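Local coordinates for protein fructose-2,6-bisphosphatase TIGAR B (Danio rerio, PDB 3E9D) that probably hydrolyses fructose-2,6-bisphosphate to fructose 6-phosphate, and also acts on fructose-1,6-bisphosphate, thereby restraining glycolysis and favouring the pentose phosphate pathway, at residues R142-H147 with F225-E230; M134-L139 with V191-E196. All blocks are in the same frame, centred on the assembly; numbering follows the deposited sequence.

Contact 1. Residues R142-H147 with F225-E230; sequences RMFEEH and FTIHRE
I227, the strand residue facing F144, is gripped through its backbone by hydrogen bonds to M1 and L2, whereas its meeting with the helix is wholly apolar. The evidence is the approach of I227 CD1 to F144 CD1, at 4.2 Å, with no hydrogen bond joining 142-147 to 225-230. CB of I227 points to the helix; CG1 is staggered between the two main-chain branches (chi1 61°), and a nearly straight extension (chi2 169°) carries CD1 to the F144 ring.

At the far end of that ring, the methylene carbon R229 CD lies 3.6 Å from F144 CE2. I227 and R229, two residues apart and therefore on the same side of the strand, meet opposite ends of the ring from the same side of its plane, both at a slant. Although the guanidinium is turned only 11° from the ring plane, its nearest approach is R229 NE to F144 CE2, 4.2 Å, so the closer touch belongs to the aliphatic part of the arginine.

In the histidine phosphatase fold, helix 125-146 packs on the mixed sheet, and here its last turn, where H147 N bonds M143 O at 2.9 Å, meets the end of antiparallel strand 220-230. L234 of strand 233-246 touches both F144 and R229, and M143 turns to L2 of strand 2-10 and F55 of strand 53-56.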
ATOM      1  N   ARG A 142     -12.126   8.232  -8.480  1.00 21.06           N
ATOM      2  CA  ARG A 142     -11.116   9.018  -9.191  1.00 21.66           C
ATOM      3  C   ARG A 142     -10.557   8.308 -10.432  1.00 21.40           C
ATOM      4  O   ARG A 142     -10.366   8.943 -11.457  1.00 21.35           O
ATOM      5  CB  ARG A 142      -9.966   9.427  -8.251  1.00 21.88           C
ATOM      6  CG  ARG A 142      -8.942  10.384  -8.919  1.00 24.27           C
ATOM      7  CD  ARG A 142      -7.717  10.608  -8.042  1.00 26.30           C
ATOM      8  NE  ARG A 142      -8.071  11.327  -6.816  1.00 30.41           N
ATOM      9  CZ  ARG A 142      -8.052  12.655  -6.688  1.00 32.48           C
ATOM     10  NH1 ARG A 142      -7.689  13.427  -7.708  1.00 31.53           N
ATOM     11  NH2 ARG A 142      -8.400  13.212  -5.538  1.00 31.90           N
ATOM     12  N   MET A 143     -10.277   7.007 -10.332  1.00 21.31           N
ATOM     13  CA  MET A 143      -9.758   6.244 -11.480  1.00 21.33           C
ATOM     14  C   MET A 143     -10.815   6.188 -12.588  1.00 21.62           C
ATOM     15  O   MET A 143     -10.506   6.348 -13.775  1.00 20.74           O
ATOM     16  CB  MET A 143      -9.329   4.813 -11.094  1.00 20.52           C
ATOM     17  CG  MET A 143      -8.122   4.699 -10.113  1.00 21.68           C
ATOM     18  SD  MET A 143      -6.608   5.582 -10.651  1.00 23.71           S
ATOM     19  CE  MET A 143      -6.812   7.064  -9.702  1.00 29.89           C
ATOM     20  N   PHE A 144     -12.062   5.967 -12.187  1.00 22.01           N
ATOM     21  CA  PHE A 144     -13.149   5.869 -13.145  1.00 23.65           C
ATOM     22  C   PHE A 144     -13.373   7.197 -13.868  1.00 23.78           C
ATOM     23  O   PHE A 144     -13.516   7.204 -15.074  1.00 23.54           O
ATOM     24  CB  PHE A 144     -14.431   5.408 -12.460  1.00 24.05           C
ATOM     25  CG  PHE A 144     -15.462   4.881 -13.408  1.00 27.11           C
ATOM     26  CD1 PHE A 144     -15.414   3.564 -13.832  1.00 31.53           C
ATOM     27  CD2 PHE A 144     -16.478   5.700 -13.869  1.00 30.31           C
ATOM     28  CE1 PHE A 144     -16.374   3.071 -14.706  1.00 34.53           C
ATOM     29  CE2 PHE A 144     -17.437   5.227 -14.746  1.00 32.31           C
ATOM     30  CZ  PHE A 144     -17.390   3.912 -15.163  1.00 33.43           C
ATOM     31  N   GLU A 145     -13.397   8.303 -13.126  1.00 24.67           N
ATOM     32  CA  GLU A 145     -13.595   9.638 -13.711  1.00 26.60           C
ATOM     33  C   GLU A 145     -12.486  10.020 -14.680  1.00 26.58           C
ATOM     34  O   GLU A 145     -12.733  10.685 -15.674  1.00 26.17           O
ATOM     35  CB  GLU A 145     -13.578  10.708 -12.631  1.00 26.91           C
ATOM     36  CG  GLU A 145     -14.827  10.844 -11.832  1.00 31.97           C
ATOM     37  CD  GLU A 145     -14.576  11.611 -10.545  1.00 36.59           C
ATOM     38  OE1 GLU A 145     -13.408  11.994 -10.290  1.00 39.92           O
ATOM     39  OE2 GLU A 145     -15.537  11.808  -9.771  1.00 40.07           O
ATOM     40  N   GLU A 146     -11.256   9.643 -14.358  1.00 26.64           N
ATOM     41  CA  GLU A 146     -10.135  10.017 -15.193  1.00 27.92           C
ATOM     42  C   GLU A 146      -9.852   9.091 -16.378  1.00 27.44           C
ATOM     43  O   GLU A 146      -9.247   9.511 -17.364  1.00 28.30           O
ATOM     44  CB  GLU A 146      -8.877  10.134 -14.348  1.00 28.27           C
ATOM     45  CG  GLU A 146      -7.642  10.300 -15.198  1.00 32.28           C
ATOM     46  CD  GLU A 146      -6.422  10.724 -14.403  1.00 37.06           C
ATOM     47  OE1 GLU A 146      -6.537  10.918 -13.155  1.00 37.42           O
ATOM     48  OE2 GLU A 146      -5.355  10.868 -15.049  1.00 38.21           O
ATOM     49  N   HIS A 147     -10.246   7.829 -16.294  1.00 26.70           N
ATOM     50  CA  HIS A 147      -9.799   6.885 -17.323  1.00 26.38           C
ATOM     51  C   HIS A 147     -10.909   6.328 -18.227  1.00 26.73           C
ATOM     52  O   HIS A 147     -10.925   5.156 -18.563  1.00 26.10           O
ATOM     53  CB  HIS A 147      -8.937   5.788 -16.697  1.00 25.28           C
ATOM     54  CG  HIS A 147      -7.716   6.314 -16.019  1.00 25.19           C
ATOM     55  ND1 HIS A 147      -6.614   6.756 -16.718  1.00 25.31           N
ATOM     56  CD2 HIS A 147      -7.432   6.504 -14.708  1.00 23.63           C
ATOM     57  CE1 HIS A 147      -5.699   7.180 -15.867  1.00 24.87           C
ATOM     58  NE2 HIS A 147      -6.168   7.035 -14.642  1.00 24.03           N
ATOM     59  N   PHE A 225      -7.160  -4.553 -10.090  1.00 17.47           N
ATOM     60  CA  PHE A 225      -8.588  -4.373  -9.793  1.00 18.43           C
ATOM     61  C   PHE A 225      -9.390  -4.289 -11.083  1.00 19.30           C
ATOM     62  O   PHE A 225      -8.974  -3.649 -12.054  1.00 19.03           O
ATOM     63  CB  PHE A 225      -8.812  -3.056  -9.047  1.00 18.28           C
ATOM     64  CG  PHE A 225      -8.273  -3.042  -7.647  1.00 19.42           C
ATOM     65  CD1 PHE A 225      -9.134  -3.244  -6.566  1.00 19.21           C
ATOM     66  CD2 PHE A 225      -6.919  -2.819  -7.400  1.00 18.51           C
ATOM     67  CE1 PHE A 225      -8.658  -3.207  -5.250  1.00 21.35           C
ATOM     68  CE2 PHE A 225      -6.421  -2.815  -6.086  1.00 19.62           C
ATOM     69  CZ  PHE A 225      -7.293  -2.995  -5.011  1.00 19.64           C
ATOM     70  N   THR A 226     -10.547  -4.931 -11.091  1.00 19.66           N
ATOM     71  CA  THR A 226     -11.529  -4.674 -12.134  1.00 20.59           C
ATOM     72  C   THR A 226     -12.766  -4.114 -11.453  1.00 20.79           C
ATOM     73  O   THR A 226     -13.297  -4.724 -10.517  1.00 20.38           O
ATOM     74  CB  THR A 226     -11.865  -5.940 -12.930  1.00 20.83           C
ATOM     75  OG1 THR A 226     -10.692  -6.358 -13.642  1.00 22.96           O
ATOM     76  CG2 THR A 226     -12.984  -5.665 -13.927  1.00 21.44           C
ATOM     77  N   ILE A 227     -13.198  -2.943 -11.909  1.00 21.10           N
ATOM     78  CA  ILE A 227     -14.315  -2.250 -11.283  1.00 22.06           C
ATOM     79  C   ILE A 227     -15.472  -2.054 -12.272  1.00 23.46           C
ATOM     80  O   ILE A 227     -15.241  -1.814 -13.474  1.00 22.26           O
ATOM     81  CB  ILE A 227     -13.898  -0.925 -10.598  1.00 22.25           C
ATOM     82  CG1 ILE A 227     -13.298   0.063 -11.593  1.00 22.79           C
ATOM     83  CG2 ILE A 227     -12.876  -1.184  -9.430  1.00 20.30           C
ATOM     84  CD1 ILE A 227     -13.116   1.507 -11.000  1.00 26.28           C
ATOM     85  N   HIS A 228     -16.690  -2.176 -11.726  1.00 25.03           N
ATOM     86  CA  HIS A 228     -17.971  -2.025 -12.419  1.00 27.82           C
ATOM     87  C   HIS A 228     -18.793  -0.933 -11.738  1.00 27.89           C
ATOM     88  O   HIS A 228     -18.667  -0.701 -10.543  1.00 27.34           O
ATOM     89  CB  HIS A 228     -18.794  -3.337 -12.354  1.00 27.96           C
ATOM     90  CG  HIS A 228     -18.303  -4.418 -13.270  1.00 33.41           C
ATOM     91  ND1 HIS A 228     -19.155  -5.314 -13.890  1.00 37.40           N
ATOM     92  CD2 HIS A 228     -17.045  -4.767 -13.656  1.00 35.49           C
ATOM     93  CE1 HIS A 228     -18.444  -6.156 -14.625  1.00 37.71           C
ATOM     94  NE2 HIS A 228     -17.163  -5.840 -14.508  1.00 37.09           N
ATOM     95  N   ARG A 229     -19.644  -0.282 -12.517  1.00 29.03           N
ATOM     96  CA  ARG A 229     -20.591   0.677 -11.998  1.00 30.69           C
ATOM     97  C   ARG A 229     -21.986   0.079 -12.089  1.00 31.84           C
ATOM     98  O   ARG A 229     -22.403  -0.387 -13.155  1.00 30.84           O
ATOM     99  CB  ARG A 229     -20.515   1.941 -12.834  1.00 30.78           C
ATOM    100  CG  ARG A 229     -21.078   3.167 -12.199  1.00 32.33           C
ATOM    101  CD  ARG A 229     -20.336   4.358 -12.796  1.00 35.94           C
ATOM    102  NE  ARG A 229     -21.084   5.581 -12.626  1.00 37.55           N
ATOM    103  CZ  ARG A 229     -20.764   6.535 -11.768  1.00 40.94           C
ATOM    104  NH1 ARG A 229     -19.672   6.427 -11.002  1.00 41.65           N
ATOM    105  NH2 ARG A 229     -21.543   7.608 -11.689  1.00 41.87           N
ATOM    106  N   GLU A 230     -22.680   0.069 -10.958  1.00 34.07           N
ATOM    107  CA  GLU A 230     -24.082  -0.358 -10.874  1.00 37.17           C
ATOM    108  C   GLU A 230     -24.826   0.617  -9.992  1.00 38.03           C
ATOM    109  O   GLU A 230     -24.467   0.792  -8.822  1.00 38.66           O
ATOM    110  CB  GLU A 230     -24.189  -1.743 -10.258  1.00 37.55           C
ATOM    111  CG  GLU A 230     -23.552  -2.821 -11.089  1.00 41.46           C
ATOM    112  CD  GLU A 230     -23.035  -3.968 -10.251  1.00 46.51           C
ATOM    113  OE1 GLU A 230     -22.868  -3.795  -9.016  1.00 48.95           O
ATOM    114  OE2 GLU A 230     -22.782  -5.042 -10.839  1.00 48.85           O
TER

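Contact 2. Residues M134-L139 with V191-E196. With K (potassium ion), chain E.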
ATOM      1  N   MET A 134     -12.519   3.648   2.907  1.00 18.40           N
ATOM      2  CA  MET A 134     -12.826   4.995   2.413  1.00 18.88           C
ATOM      3  C   MET A 134     -11.863   5.399   1.300  1.00 18.20           C
ATOM      4  O   MET A 134     -12.255   6.022   0.300  1.00 17.65           O
ATOM      5  CB  MET A 134     -12.786   6.024   3.547  1.00 18.78           C
ATOM      6  CG  MET A 134     -13.879   5.832   4.606  1.00 23.56           C
ATOM      7  SD  MET A 134     -13.560   6.881   6.073  1.00 34.09           S
ATOM      8  CE  MET A 134     -13.598   8.531   5.333  1.00 31.06           C
ATOM      9  N   PHE A 135     -10.600   5.039   1.477  1.00 17.61           N
ATOM     10  CA  PHE A 135      -9.610   5.296   0.446  1.00 17.62           C
ATOM     11  C   PHE A 135      -9.964   4.564  -0.847  1.00 17.24           C
ATOM     12  O   PHE A 135      -9.882   5.149  -1.932  1.00 17.64           O
ATOM     13  CB  PHE A 135      -8.174   4.913   0.886  1.00 16.90           C
ATOM     14  CG  PHE A 135      -7.177   4.991  -0.254  1.00 17.96           C
ATOM     15  CD1 PHE A 135      -6.716   6.227  -0.702  1.00 18.14           C
ATOM     16  CD2 PHE A 135      -6.751   3.843  -0.914  1.00 19.85           C
ATOM     17  CE1 PHE A 135      -5.815   6.320  -1.790  1.00 18.51           C
ATOM     18  CE2 PHE A 135      -5.851   3.934  -1.992  1.00 19.75           C
ATOM     19  CZ  PHE A 135      -5.397   5.192  -2.422  1.00 17.51           C
ATOM     20  N   LEU A 136     -10.330   3.289  -0.745  1.00 17.50           N
ATOM     21  CA  LEU A 136     -10.717   2.509  -1.929  1.00 17.99           C
ATOM     22  C   LEU A 136     -11.884   3.113  -2.674  1.00 18.30           C
ATOM     23  O   LEU A 136     -11.872   3.189  -3.898  1.00 18.03           O
ATOM     24  CB  LEU A 136     -11.069   1.064  -1.566  1.00 18.10           C
ATOM     25  CG  LEU A 136      -9.945   0.053  -1.373  1.00 19.27           C
ATOM     26  CD1 LEU A 136     -10.564  -1.326  -1.226  1.00 19.96           C
ATOM     27  CD2 LEU A 136      -8.933   0.061  -2.512  1.00 18.44           C
ATOM     28  N   LYS A 137     -12.896   3.548  -1.926  1.00 18.77           N
ATOM     29  CA  LYS A 137     -14.067   4.178  -2.523  1.00 20.03           C
ATOM     30  C   LYS A 137     -13.661   5.453  -3.297  1.00 19.96           C
ATOM     31  O   LYS A 137     -14.068   5.654  -4.444  1.00 19.75           O
ATOM     32  CB  LYS A 137     -15.107   4.464  -1.424  1.00 20.37           C
ATOM     33  CG  LYS A 137     -16.438   4.952  -1.938  1.00 26.22           C
ATOM     34  CD  LYS A 137     -17.420   5.201  -0.775  1.00 31.21           C
ATOM     35  CE  LYS A 137     -18.700   5.864  -1.281  1.00 36.22           C
ATOM     36  NZ  LYS A 137     -18.461   7.267  -1.757  1.00 39.25           N
ATOM     37  N   SER A 138     -12.817   6.276  -2.684  1.00 19.78           N
ATOM     38  CA  SER A 138     -12.281   7.476  -3.320  1.00 20.27           C
ATOM     39  C   SER A 138     -11.403   7.149  -4.554  1.00 20.19           C
ATOM     40  O   SER A 138     -11.509   7.798  -5.611  1.00 20.37           O
ATOM     41  CB  SER A 138     -11.461   8.238  -2.265  1.00 20.86           C
ATOM     42  OG  SER A 138     -10.883   9.411  -2.792  1.00 23.37           O
ATOM     43  N   LEU A 139     -10.533   6.149  -4.400  1.00 19.26           N
ATOM     44  CA  LEU A 139      -9.675   5.651  -5.468  1.00 18.86           C
ATOM     45  C   LEU A 139     -10.475   5.205  -6.700  1.00 18.32           C
ATOM     46  O   LEU A 139     -10.176   5.629  -7.813  1.00 18.18           O
ATOM     47  CB  LEU A 139      -8.813   4.481  -4.971  1.00 18.01           C
ATOM     48  CG  LEU A 139      -7.958   3.768  -6.028  1.00 19.07           C
ATOM     49  CD1 LEU A 139      -6.859   4.728  -6.509  1.00 19.05           C
ATOM     50  CD2 LEU A 139      -7.365   2.460  -5.475  1.00 19.52           C
ATOM     51  N   VAL A 191      -3.936  -5.045   3.048  1.00 16.51           N
ATOM     52  CA  VAL A 191      -3.743  -6.296   2.325  1.00 16.76           C
ATOM     53  C   VAL A 191      -4.712  -7.369   2.827  1.00 17.08           C
ATOM     54  O   VAL A 191      -5.345  -8.068   2.015  1.00 17.11           O
ATOM     55  CB  VAL A 191      -2.259  -6.789   2.399  1.00 17.45           C
ATOM     56  CG1 VAL A 191      -2.131  -8.218   1.935  1.00 16.47           C
ATOM     57  CG2 VAL A 191      -1.351  -5.882   1.542  1.00 16.47           C
ATOM     58  N   ARG A 192      -4.840  -7.500   4.150  1.00 16.64           N
ATOM     59  CA  ARG A 192      -5.750  -8.511   4.699  1.00 17.34           C
ATOM     60  C   ARG A 192      -7.217  -8.215   4.314  1.00 16.97           C
ATOM     61  O   ARG A 192      -7.984  -9.140   4.040  1.00 16.42           O
ATOM     62  CB  ARG A 192      -5.622  -8.649   6.234  1.00 17.08           C
ATOM     63  CG  ARG A 192      -6.495  -9.821   6.782  1.00 19.19           C
ATOM     64  CD  ARG A 192      -6.293 -10.093   8.281  1.00 20.37           C
ATOM     65  NE  ARG A 192      -5.039 -10.787   8.578  1.00 21.63           N
ATOM     66  CZ  ARG A 192      -4.869 -12.111   8.559  1.00 22.19           C
ATOM     67  NH1 ARG A 192      -5.866 -12.930   8.218  1.00 21.63           N
ATOM     68  NH2 ARG A 192      -3.679 -12.622   8.866  1.00 20.63           N
ATOM     69  N   HIS A 193      -7.595  -6.933   4.302  1.00 16.58           N
ATOM     70  CA  HIS A 193      -8.935  -6.550   3.845  1.00 16.93           C
ATOM     71  C   HIS A 193      -9.187  -7.007   2.389  1.00 16.84           C
ATOM     72  O   HIS A 193     -10.187  -7.652   2.092  1.00 16.92           O
ATOM     73  CB  HIS A 193      -9.177  -5.044   3.956  1.00 16.46           C
ATOM     74  CG  HIS A 193     -10.488  -4.621   3.360  1.00 18.39           C
ATOM     75  ND1 HIS A 193     -11.703  -5.015   3.888  1.00 18.99           N
ATOM     76  CD2 HIS A 193     -10.778  -3.871   2.268  1.00 18.46           C
ATOM     77  CE1 HIS A 193     -12.682  -4.521   3.146  1.00 18.56           C
ATOM     78  NE2 HIS A 193     -12.147  -3.812   2.168  1.00 18.65           N
ATOM     79  N   LEU A 194      -8.252  -6.685   1.503  1.00 17.64           N
ATOM     80  CA  LEU A 194      -8.331  -7.093   0.098  1.00 18.43           C
ATOM     81  C   LEU A 194      -8.437  -8.608  -0.074  1.00 18.80           C
ATOM     82  O   LEU A 194      -9.293  -9.094  -0.818  1.00 19.15           O
ATOM     83  CB  LEU A 194      -7.122  -6.563  -0.665  1.00 17.92           C
ATOM     84  CG  LEU A 194      -7.035  -5.043  -0.904  1.00 19.12           C
ATOM     85  CD1 LEU A 194      -5.798  -4.723  -1.713  1.00 18.93           C
ATOM     86  CD2 LEU A 194      -8.287  -4.450  -1.583  1.00 14.94           C
ATOM     87  N   VAL A 195      -7.605  -9.351   0.659  1.00 18.55           N
ATOM     88  CA  VAL A 195      -7.490 -10.796   0.460  1.00 19.27           C
ATOM     89  C   VAL A 195      -8.601 -11.584   1.159  1.00 19.88           C
ATOM     90  O   VAL A 195      -9.219 -12.474   0.566  1.00 19.99           O
ATOM     91  CB  VAL A 195      -6.099 -11.290   0.913  1.00 19.35           C
ATOM     92  CG1 VAL A 195      -6.043 -12.813   0.930  1.00 20.15           C
ATOM     93  CG2 VAL A 195      -5.020 -10.711  -0.032  1.00 18.52           C
ATOM     94  N   GLU A 196      -8.861 -11.250   2.416  1.00 20.30           N
ATOM     95  CA  GLU A 196      -9.792 -11.996   3.243  1.00 21.26           C
ATOM     96  C   GLU A 196     -11.239 -11.459   3.170  1.00 21.58           C
ATOM     97  O   GLU A 196     -12.186 -12.226   2.928  1.00 21.59           O
ATOM     98  CB  GLU A 196      -9.265 -12.024   4.680  1.00 21.80           C
ATOM     99  CG  GLU A 196      -9.647 -13.240   5.462  1.00 25.25           C
ATOM    100  CD  GLU A 196      -8.893 -13.346   6.780  1.00 28.05           C
ATOM    101  OE1 GLU A 196      -8.539 -14.493   7.166  1.00 28.44           O
ATOM    102  OE2 GLU A 196      -8.666 -12.296   7.423  1.00 24.77           O
TER
HETATM  103  K     K E 268     -11.559 -13.704   0.166  1.00 24.00           K
HETATM  104  O   HOH W   1      -8.739 -14.673  -0.988  1.00 32.24           O
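L136 reaches across to helix 184-197, and its atoms can be followed outward one by one. CB sets the direction, its bond from CA aimed at the other helix, but it is still 6.2 Å from L194 CD2. CG is swung away from the carbonyl (chi1 -81°), and there the chain forks. The CD1 branch, extended away from CA (chi2 -172°), makes the cross-helix contact: it lies 3.9 Å from L194 CD2, the two leucines approaching at a slant. The same methyl sits near the ring plane of H193, at its edge, 4.3 Å from H193 CD2. The other branch, CD2, turns to the sheet and meets F225 CE1 at 4.3 Å. Helices 125-146 and 184-197 thus meet each other where both pack on the mixed sheet of the histidine phosphatase fold.

H193 presents this carbon edge while ND1 is hydrogen-bonded to D197 OD2, which should restrain rotation of the imidazole. Away from L136, R192 NH1 and E196 OE2 form a salt bridge of 3.0 Å; the oxygen is met from above the carboxylate plane, 42° out of it. The potassium ion takes V195 O at 2.7 Å and L198 O, with long approaches from E196 O and a water.

Chemically, then, helix segment 191-196 is divided: methyls and a ring edge pack against L136 without any polar bond, while charge pairing and cation binding use atoms that do not touch 134-139.

In the fold
Both contacts draw on helix 125-146, contact 2 about midway and contact 1 at its last turn, their centres about 14 Å apart. Contact 2 is helix on helix and lies in the core, about 10 Å from the chain's centre, with all its touching residues buried. Contact 1 is helix on strand, about 19 Å out and only partly buried, yet it hides more surface, 192 against 87 Å². The chemistry differs accordingly: leucines and a histidine edge inside, a phenylalanine set against a buried isoleucine and an arginine's aliphatic stem farther out. F225, from the strand segment of contact 1, packs instead on contact 2, its CZ 3.9 Å from L194 CD2, so strand 220-230 backs both helices.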